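Local coordinates for protein membrane-bound lysozyme inhibitor of C-type lysozyme (Pseudomonas aeruginosa, PDB 3F6Z) that specifically inhibits C-type lysozymes, as a lipid-anchored protein of the bacterial outer membrane, at residues B[21-26]-B[79-84]; B[31-36]-B[42-47]; B[46-49]-B[55-58]; B[65-70]-B[74-79]. All coordinates share one frame; numbering follows the deposited sequence.

Contact 1 (B[21-26]-B[79-84]); sequences VDYKCE and EEATLY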
# COMPACT_ATOMS: atom_id res chain seq x y z
N VAL B 21 -10.45 19.40 6.43
CA VAL B 21 -9.84 19.49 7.75
C VAL B 21 -8.47 20.14 7.68
O VAL B 21 -7.65 19.80 6.82
CB VAL B 21 -9.72 18.09 8.40
CG1 VAL B 21 -9.16 18.21 9.81
CG2 VAL B 21 -11.09 17.40 8.42
N ASP B 22 -8.22 21.10 8.58
CA ASP B 22 -6.94 21.78 8.61
C ASP B 22 -6.02 21.09 9.61
O ASP B 22 -6.47 20.69 10.68
CB ASP B 22 -7.11 23.25 9.03
CG ASP B 22 -8.22 23.94 8.25
OD1 ASP B 22 -8.24 23.84 7.01
OD2 ASP B 22 -9.07 24.59 8.90
N TYR B 23 -4.75 20.95 9.25
CA TYR B 23 -3.77 20.30 10.10
C TYR B 23 -2.53 21.15 10.25
O TYR B 23 -2.31 22.12 9.53
CB TYR B 23 -3.31 18.96 9.50
CG TYR B 23 -4.32 17.84 9.49
CD1 TYR B 23 -4.32 16.86 10.49
CD2 TYR B 23 -5.27 17.75 8.47
CE1 TYR B 23 -5.24 15.82 10.46
CE2 TYR B 23 -6.20 16.71 8.44
CZ TYR B 23 -6.18 15.75 9.43
OH TYR B 23 -7.14 14.76 9.41
N LYS B 24 -1.70 20.74 11.20
CA LYS B 24 -0.42 21.37 11.47
C LYS B 24 0.44 20.20 11.89
O LYS B 24 0.06 19.44 12.78
CB LYS B 24 -0.51 22.40 12.60
CG LYS B 24 0.85 23.01 12.94
CD LYS B 24 0.70 24.28 13.75
CE LYS B 24 2.06 24.91 14.00
NZ LYS B 24 1.91 26.25 14.64
N CYS B 25 1.58 20.05 11.24
CA CYS B 25 2.47 18.94 11.54
C CYS B 25 3.69 19.37 12.33
O CYS B 25 3.98 20.57 12.45
CB CYS B 25 2.89 18.24 10.24
SG CYS B 25 1.47 17.79 9.19
N GLU B 26 4.40 18.39 12.86
CA GLU B 26 5.59 18.61 13.67
C GLU B 26 6.76 19.28 12.95
O GLU B 26 7.79 19.56 13.58
CB GLU B 26 6.06 17.27 14.24
CG GLU B 26 7.00 17.42 15.41
CD GLU B 26 7.71 16.14 15.74
OE1 GLU B 26 7.05 15.08 15.77
OE2 GLU B 26 8.93 16.19 15.98
N GLU B 79 -8.28 12.82 15.72
CA GLU B 79 -7.81 14.12 15.24
C GLU B 79 -6.33 14.10 14.85
O GLU B 79 -5.80 15.10 14.36
CB GLU B 79 -8.01 15.20 16.31
CG GLU B 79 -9.39 15.26 16.94
CD GLU B 79 -9.62 16.56 17.70
OE1 GLU B 79 -8.70 16.99 18.44
OE2 GLU B 79 -10.71 17.15 17.56
N GLU B 80 -5.67 12.98 15.08
CA GLU B 80 -4.25 12.84 14.78
C GLU B 80 -4.00 12.21 13.42
O GLU B 80 -4.88 11.57 12.85
CB GLU B 80 -3.58 12.01 15.87
CG GLU B 80 -3.60 12.69 17.23
CD GLU B 80 -3.18 11.78 18.35
OE1 GLU B 80 -2.09 11.17 18.24
OE2 GLU B 80 -3.93 11.68 19.35
N ALA B 81 -2.79 12.39 12.89
CA ALA B 81 -2.44 11.80 11.60
C ALA B 81 -0.93 11.64 11.47
O ALA B 81 -0.16 12.28 12.19
CB ALA B 81 -2.97 12.65 10.48
N THR B 82 -0.51 10.77 10.57
CA THR B 82 0.90 10.54 10.33
C THR B 82 1.12 10.41 8.82
O THR B 82 0.41 9.65 8.14
CB THR B 82 1.39 9.25 11.00
OG1 THR B 82 1.08 9.29 12.40
CG2 THR B 82 2.90 9.11 10.82
N LEU B 83 2.09 11.16 8.30
CA LEU B 83 2.42 11.11 6.88
C LEU B 83 3.75 10.39 6.72
O LEU B 83 4.77 10.88 7.19
CB LEU B 83 2.53 12.52 6.29
CG LEU B 83 2.92 12.57 4.81
CD1 LEU B 83 1.73 12.19 3.94
CD2 LEU B 83 3.43 13.95 4.45
N TYR B 84 3.73 9.23 6.09
CA TYR B 84 4.95 8.45 5.88
C TYR B 84 5.37 8.60 4.43
O TYR B 84 4.52 8.60 3.54
CB TYR B 84 4.71 6.97 6.16
CG TYR B 84 4.05 6.65 7.48
CD1 TYR B 84 4.81 6.27 8.59
CD2 TYR B 84 2.67 6.70 7.61
CE1 TYR B 84 4.19 5.93 9.79
CE2 TYR B 84 2.05 6.37 8.80
CZ TYR B 84 2.81 5.98 9.88
OH TYR B 84 2.17 5.64 11.05
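Tyr23 reaches Ala81 because its CG stands anti to its own carbonyl carbon (chi1 -70°), and a chi2 of -98° turns the ring roughly perpendicular to the CA-CB-CG plane, which presents CE1 to Ala81. There CE1 touches the methyl CB of Ala81 at 3.9 Å, the one apolar side-chain contact between the two segments. The methyl comes at the ring obliquely. The same CE1 also lies 4.0 Å from the carbonyl O of Glu79, a plain van der Waals approach of a ring carbon to a carbonyl oxygen. These strands are not partners in the sheet: strand 96-100 runs between them, bonded by its backbone to 21-26 through Lys24 with Lys99 and, just beyond its end, Asp22 with Arg101. The contact therefore spans a gap one strand wide on the inner side of an eight-stranded antiparallel barrel, where first and last strands meet to close the ring. The disulfide of Cys25 with Cys98 ties that closure covalently. Around the touching pair, Trp74 fills in: its ring meets that of Tyr23 edge-to-face and also packs on Ala81. The buried phenol oxygen of Tyr23 is held by a hydrogen bond to Tyr35 OH, which fixes the far end of the ring. The Glu79 carboxylate leads away, and the residue is exposed. Lys77, inferred to block the lysozyme active site directly, has its side chain about 7 Å from that of Ala81.

Contact 2 (B[31-36]-B[42-47]); sequences FTVQYL and SLAVVP
Val33 and Val46 form the apolar centre, with CG2 of Val33 3.8 Å from CG2 of Val46 as the two branches pass at a slant. On the same side of the sheet Tyr35 lays CE1 3.7 Å from the methyl CB of Ala44, which approaches the ring obliquely. Toward the start of strand 30-38, Phe31 meets the proline ring, its CB 3.5 Å from Pro47 CG. Its chi1 of 47° wedges CG between the backbone N and the carbonyl carbon, which brings CG and CD2 against Pro47 CG too, with Pro47 O over one ring face. The other face of the sheet carries Leu36, whose CD1 sits 4.0 Å from CG2 of Val45; with Leu43 these two also pack on Leu8 of the second subunit. Between the faces run the backbone bonds. Leu36 and Leu43 make a hydrogen-bonded pair, Leu43 N giving to Leu36 O at 2.7 Å, and Gln34 pairs with Val45 likewise. The ladder stops at Pro47, which has no N-H to offer: Thr32 O faces Pro47 CD at 3.4 Å, and a water donates to that oxygen at 2.8 Å while reaching Val45 O only weakly. At this polar edge the hydroxyl of Thr32 turns to Asp22 OD1 on strand 16-25. Two antiparallel strands adjacent in sequence and sheet, 30-38 and 41-49, make a beta hairpin, one up-and-down unit of the antiparallel barrel.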
# COMPACT_ATOMS: atom_id res chain seq x y z
N PHE B 31 -1.57 22.64 6.35
CA PHE B 31 -2.35 22.45 5.13
C PHE B 31 -3.75 21.98 5.45
O PHE B 31 -4.10 21.80 6.61
CB PHE B 31 -1.67 21.42 4.23
CG PHE B 31 -1.24 20.18 4.95
CD1 PHE B 31 -0.00 20.12 5.59
CD2 PHE B 31 -2.09 19.07 5.03
CE1 PHE B 31 0.39 18.97 6.29
CE2 PHE B 31 -1.70 17.93 5.73
CZ PHE B 31 -0.46 17.88 6.37
N THR B 32 -4.53 21.78 4.40
CA THR B 32 -5.91 21.33 4.53
C THR B 32 -6.13 20.10 3.68
O THR B 32 -5.67 20.03 2.54
CB THR B 32 -6.89 22.42 4.06
OG1 THR B 32 -6.69 23.61 4.84
CG2 THR B 32 -8.34 21.95 4.22
N VAL B 33 -6.85 19.13 4.23
CA VAL B 33 -7.14 17.88 3.54
C VAL B 33 -8.63 17.75 3.26
O VAL B 33 -9.46 18.21 4.05
CB VAL B 33 -6.70 16.67 4.40
CG1 VAL B 33 -7.21 15.36 3.78
CG2 VAL B 33 -5.18 16.64 4.52
N GLN B 34 -8.97 17.15 2.13
CA GLN B 34 -10.38 16.95 1.83
C GLN B 34 -10.68 15.46 1.90
O GLN B 34 -10.03 14.65 1.24
CB GLN B 34 -10.75 17.48 0.43
CG GLN B 34 -12.24 17.40 0.17
CD GLN B 34 -12.66 17.97 -1.17
OE1 GLN B 34 -12.32 17.43 -2.22
NE2 GLN B 34 -13.40 19.07 -1.13
N TYR B 35 -11.65 15.10 2.72
CA TYR B 35 -12.03 13.71 2.87
C TYR B 35 -13.31 13.46 2.10
O TYR B 35 -14.25 14.26 2.15
CB TYR B 35 -12.21 13.37 4.35
CG TYR B 35 -10.91 13.39 5.12
CD1 TYR B 35 -9.95 12.41 4.91
CD2 TYR B 35 -10.62 14.43 6.01
CE1 TYR B 35 -8.72 12.45 5.57
CE2 TYR B 35 -9.40 14.49 6.67
CZ TYR B 35 -8.45 13.49 6.45
OH TYR B 35 -7.24 13.54 7.08
N LEU B 36 -13.35 12.35 1.37
CA LEU B 36 -14.52 11.97 0.60
C LEU B 36 -14.87 10.52 0.90
O LEU B 36 -14.07 9.62 0.64
CB LEU B 36 -14.28 12.15 -0.90
CG LEU B 36 -14.00 13.57 -1.40
CD1 LEU B 36 -12.49 13.80 -1.44
CD2 LEU B 36 -14.60 13.76 -2.79
N SER B 42 -13.39 5.62 -0.14
CA SER B 42 -13.05 6.61 0.86
C SER B 42 -11.72 7.19 0.41
O SER B 42 -10.73 6.47 0.25
CB SER B 42 -12.91 5.93 2.22
OG SER B 42 -12.47 6.85 3.20
N LEU B 43 -11.69 8.50 0.19
CA LEU B 43 -10.48 9.15 -0.29
C LEU B 43 -10.06 10.32 0.57
O LEU B 43 -10.83 10.84 1.37
CB LEU B 43 -10.68 9.64 -1.72
CG LEU B 43 -11.31 8.66 -2.72
CD1 LEU B 43 -11.67 9.41 -4.00
CD2 LEU B 43 -10.34 7.51 -3.00
N ALA B 44 -8.81 10.74 0.39
CA ALA B 44 -8.24 11.86 1.10
C ALA B 44 -7.32 12.57 0.12
O ALA B 44 -6.36 11.98 -0.39
CB ALA B 44 -7.44 11.37 2.30
N VAL B 45 -7.63 13.83 -0.16
CA VAL B 45 -6.83 14.63 -1.07
C VAL B 45 -5.85 15.39 -0.19
O VAL B 45 -6.23 16.27 0.59
CB VAL B 45 -7.73 15.61 -1.89
CG1 VAL B 45 -6.90 16.35 -2.92
CG2 VAL B 45 -8.85 14.84 -2.57
N VAL B 46 -4.58 15.04 -0.31
CA VAL B 46 -3.58 15.64 0.54
C VAL B 46 -2.43 16.33 -0.16
O VAL B 46 -1.83 15.79 -1.08
CB VAL B 46 -2.93 14.58 1.46
CG1 VAL B 46 -1.96 15.26 2.41
CG2 VAL B 46 -4.00 13.80 2.22
N PRO B 47 -2.12 17.56 0.27
CA PRO B 47 -1.00 18.27 -0.36
C PRO B 47 0.24 17.81 0.42
O PRO B 47 0.54 18.32 1.51
CB PRO B 47 -1.34 19.74 -0.14
CG PRO B 47 -2.10 19.72 1.17
CD PRO B 47 -3.00 18.51 0.99
O HOH W 1 -6.90 19.58 0.01

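Contact 3 (B[46-49]-B[55-58]); sequences VPVS and VFSN
Phe56 meets both valines with one end of its ring, Val46 obliquely from one side and Val48 at the edge, and this is where the contact is tight. CE1 of Phe56 comes within 3.5 Å of Val46 CB, and CG2 of the same valine adds a second touch 3.9 Å from Phe56 CD1. Val48 comes to the ring edge instead: with chi1 at -62° its CG1 lies anti to the carbonyl carbon and near the ring plane, 3.6 Å from Phe56 CZ. All three residues are buried, and no hydrogen bond joins the segments directly. Strands 41-49 and 52-59 form a beta hairpin, but its backbone bonds here go to residues just outside the two segments, Val46 with Leu54 and Phe56 with Ala44. The chain turns a corner at Val48, whose side chain nevertheless points toward the phenyl, as Val46 does. Tyr72 and Trp74 of strand 72-77 also pack on Phe56, as do Tyr67 and Ala69 of strand 65-69. The looser side is that of Pro47, which directs its ring away and is partly exposed, with its carbonyl O taken by Arg29 NH2. Val55 takes no part in the contact but is buried against the second subunit, its carbonyl O hydrogen-bonded to Ser57 OG of that chain.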
# COMPACT_ATOMS: atom_id res chain seq x y z
N VAL B 46 -4.58 15.04 -0.31
CA VAL B 46 -3.58 15.64 0.54
C VAL B 46 -2.43 16.33 -0.16
O VAL B 46 -1.83 15.79 -1.08
CB VAL B 46 -2.93 14.58 1.46
CG1 VAL B 46 -1.96 15.26 2.41
CG2 VAL B 46 -4.00 13.80 2.22
N PRO B 47 -2.12 17.56 0.27
CA PRO B 47 -1.00 18.27 -0.36
C PRO B 47 0.24 17.81 0.42
O PRO B 47 0.54 18.32 1.51
CB PRO B 47 -1.34 19.74 -0.14
CG PRO B 47 -2.10 19.72 1.17
CD PRO B 47 -3.00 18.51 0.99
N VAL B 48 0.93 16.81 -0.12
CA VAL B 48 2.12 16.27 0.52
C VAL B 48 3.24 17.30 0.52
O VAL B 48 4.27 17.12 1.18
CB VAL B 48 2.59 14.98 -0.18
CG1 VAL B 48 1.50 13.91 -0.09
CG2 VAL B 48 2.93 15.26 -1.63
N SER B 49 3.04 18.38 -0.23
CA SER B 49 4.01 19.47 -0.31
C SER B 49 3.34 20.69 -0.93
O SER B 49 2.16 20.65 -1.30
CB SER B 49 5.24 19.06 -1.13
OG SER B 49 4.93 18.85 -2.49
N VAL B 55 -4.24 12.37 -4.52
CA VAL B 55 -5.53 11.78 -4.20
C VAL B 55 -5.21 10.42 -3.59
O VAL B 55 -4.81 9.49 -4.30
CB VAL B 55 -6.39 11.54 -5.48
CG1 VAL B 55 -7.69 10.81 -5.09
CG2 VAL B 55 -6.71 12.88 -6.16
N PHE B 56 -5.35 10.30 -2.27
CA PHE B 56 -5.07 9.04 -1.58
C PHE B 56 -6.32 8.18 -1.51
O PHE B 56 -7.43 8.69 -1.37
CB PHE B 56 -4.62 9.29 -0.14
CG PHE B 56 -3.26 9.91 -0.01
CD1 PHE B 56 -3.01 11.20 -0.49
CD2 PHE B 56 -2.23 9.22 0.64
CE1 PHE B 56 -1.77 11.80 -0.32
CE2 PHE B 56 -0.97 9.81 0.81
CZ PHE B 56 -0.74 11.10 0.34
N SER B 57 -6.14 6.87 -1.61
CA SER B 57 -7.27 5.95 -1.53
C SER B 57 -7.15 5.14 -0.23
O SER B 57 -6.08 4.67 0.13
CB SER B 57 -7.30 5.02 -2.74
OG SER B 57 -8.40 4.13 -2.64
N ASN B 58 -8.27 4.98 0.46
CA ASN B 58 -8.30 4.24 1.70
C ASN B 58 -7.95 2.77 1.48
O ASN B 58 -8.51 2.11 0.60
CB ASN B 58 -9.70 4.37 2.32
CG ASN B 58 -9.82 3.65 3.64
OD1 ASN B 58 -9.15 3.98 4.61
ND2 ASN B 58 -10.69 2.65 3.68

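Contact 4 (B[65-70]-B[74-79]); sequences AKYAAG and WWTKGE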
# COMPACT_ATOMS: atom_id res chain seq x y z
N ALA B 65 -7.64 5.25 10.00
CA ALA B 65 -8.01 5.37 8.60
C ALA B 65 -6.71 5.53 7.83
O ALA B 65 -6.08 6.59 7.86
CB ALA B 65 -8.92 6.57 8.38
N LYS B 66 -6.31 4.46 7.15
CA LYS B 66 -5.07 4.46 6.38
C LYS B 66 -5.37 4.72 4.90
O LYS B 66 -6.26 4.10 4.32
CB LYS B 66 -4.38 3.11 6.55
CG LYS B 66 -3.01 2.99 5.89
CD LYS B 66 -2.42 1.61 6.14
CE LYS B 66 -1.13 1.38 5.38
NZ LYS B 66 -0.72 -0.04 5.49
N TYR B 67 -4.60 5.64 4.31
CA TYR B 67 -4.76 6.02 2.91
C TYR B 67 -3.41 5.92 2.18
O TYR B 67 -2.36 6.23 2.76
CB TYR B 67 -5.27 7.46 2.80
CG TYR B 67 -6.58 7.75 3.53
CD1 TYR B 67 -7.80 7.71 2.85
CD2 TYR B 67 -6.58 8.13 4.87
CE1 TYR B 67 -9.00 8.05 3.50
CE2 TYR B 67 -7.77 8.48 5.53
CZ TYR B 67 -8.97 8.44 4.83
OH TYR B 67 -10.15 8.80 5.46
N ALA B 68 -3.44 5.55 0.90
CA ALA B 68 -2.22 5.40 0.13
C ALA B 68 -2.21 6.14 -1.21
O ALA B 68 -3.24 6.27 -1.87
CB ALA B 68 -1.93 3.92 -0.10
N ALA B 69 -1.03 6.61 -1.60
CA ALA B 69 -0.83 7.31 -2.87
C ALA B 69 0.66 7.55 -3.07
O ALA B 69 1.37 7.91 -2.13
CB ALA B 69 -1.60 8.65 -2.88
N GLY B 70 1.12 7.35 -4.30
CA GLY B 70 2.53 7.56 -4.61
C GLY B 70 3.41 6.80 -3.64
O GLY B 70 3.17 5.61 -3.39
N TRP B 74 -0.91 8.15 4.31
CA TRP B 74 -1.52 9.14 5.19
C TRP B 74 -2.44 8.31 6.09
O TRP B 74 -3.45 7.78 5.64
CB TRP B 74 -2.33 10.15 4.36
CG TRP B 74 -3.07 11.17 5.19
CD1 TRP B 74 -4.43 11.29 5.32
CD2 TRP B 74 -2.51 12.25 5.94
NE1 TRP B 74 -4.74 12.37 6.11
CE2 TRP B 74 -3.58 12.98 6.51
CE3 TRP B 74 -1.20 12.67 6.20
CZ2 TRP B 74 -3.38 14.11 7.31
CZ3 TRP B 74 -1.00 13.80 7.00
CH2 TRP B 74 -2.09 14.50 7.55
N TRP B 75 -2.05 8.19 7.35
CA TRP B 75 -2.80 7.38 8.31
C TRP B 75 -3.36 8.23 9.45
O TRP B 75 -2.61 8.78 10.25
CB TRP B 75 -1.86 6.31 8.87
CG TRP B 75 -2.51 5.05 9.33
CD1 TRP B 75 -3.80 4.89 9.78
CD2 TRP B 75 -1.87 3.78 9.48
NE1 TRP B 75 -3.99 3.59 10.20
CE2 TRP B 75 -2.82 2.89 10.03
CE3 TRP B 75 -0.58 3.30 9.20
CZ2 TRP B 75 -2.53 1.55 10.31
CZ3 TRP B 75 -0.28 1.97 9.48
CH2 TRP B 75 -1.26 1.11 10.03
N THR B 76 -4.68 8.32 9.54
CA THR B 76 -5.31 9.12 10.57
C THR B 76 -5.91 8.26 11.68
O THR B 76 -6.35 7.14 11.45
CB THR B 76 -6.42 10.01 9.98
OG1 THR B 76 -7.56 9.20 9.67
CG2 THR B 76 -5.91 10.69 8.71
N LYS B 77 -5.93 8.83 12.88
CA LYS B 77 -6.47 8.18 14.07
C LYS B 77 -7.10 9.33 14.86
O LYS B 77 -6.39 10.12 15.49
CB LYS B 77 -5.33 7.52 14.86
CG LYS B 77 -5.72 6.88 16.18
CD LYS B 77 -6.60 5.66 15.99
CE LYS B 77 -6.91 5.03 17.35
NZ LYS B 77 -7.60 3.72 17.23
N GLY B 78 -8.42 9.44 14.80
CA GLY B 78 -9.07 10.53 15.50
C GLY B 78 -8.60 11.83 14.88
O GLY B 78 -8.50 11.94 13.65
N GLU B 79 -8.28 12.82 15.72
CA GLU B 79 -7.81 14.12 15.24
C GLU B 79 -6.33 14.10 14.85
O GLU B 79 -5.80 15.10 14.36
CB GLU B 79 -8.01 15.20 16.31
CG GLU B 79 -9.39 15.26 16.94
CD GLU B 79 -9.62 16.56 17.70
OE1 GLU B 79 -8.70 16.99 18.44
OE2 GLU B 79 -10.71 17.15 17.56
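Lys66 crosses the face of the Trp75 indole at a slant, and its chain can be followed over the ring atom by atom. CB sits squarely above the five-membered ring, 3.6 Å from the centroid and 5° off the normal, a CH-pi contact. CG, anti to the backbone N, moves on to the fused bond, 3.8 Å from Trp75 CD2. CD then rides over the six-membered ring at 4.0 Å from Trp75 CE3, and the extended chain carries CE and NZ onward with no closer touch. Trp75 is fixed from its own edge by NE1, hydrogen-bonded to the carbonyl O of Ser63, a residue inferred to act in blocking the lysozyme active site. On the opposite face of the hairpin Tyr67 presents its ring edge to the carbonyl O of Trp74, with CD2 of Tyr67 3.2 Å from that oxygen. Ala65 CB nestles against Thr76 OG1, whose hydroxyl binds a polar side chain of another protein. Lys77, likewise inferred to block that active site, forms salt bridges outside the hairpin, through NZ to acidic side chains of the other protein. The backbones pair closely, Ala65 N giving to Thr76 O at 2.7 Å. Strand 52-59 continues the sheet beside 65-69 and strand 80-84 beside 72-77, while Trp74 packs across to Phe56 and Val46, with NE1 hydrogen-bonded to Tyr35 OH.

All four contacts belong to one antiparallel barrel of eight strands that follow one another in sequence. Contacts 2, 3 and 4 each join the strands of a beta hairpin and come in that order along the chain, and contact 1 encloses all three by bringing an early strand near a late one. Contacts 2 and 3 share Val46 and Pro47 of strand 41-49, with centres 6 Å apart. Contact 4 lies 9 Å from each of the others, centre to centre, and shares Glu79 with contact 1. Contacts 2, 3 and 4 also touch the second subunit, while Ser63 and Lys77, inferred to block the lysozyme active site, lie at or beside contact 4; one small barrel thus packs against a second subunit and probably presents its inhibitory residues elsewhere.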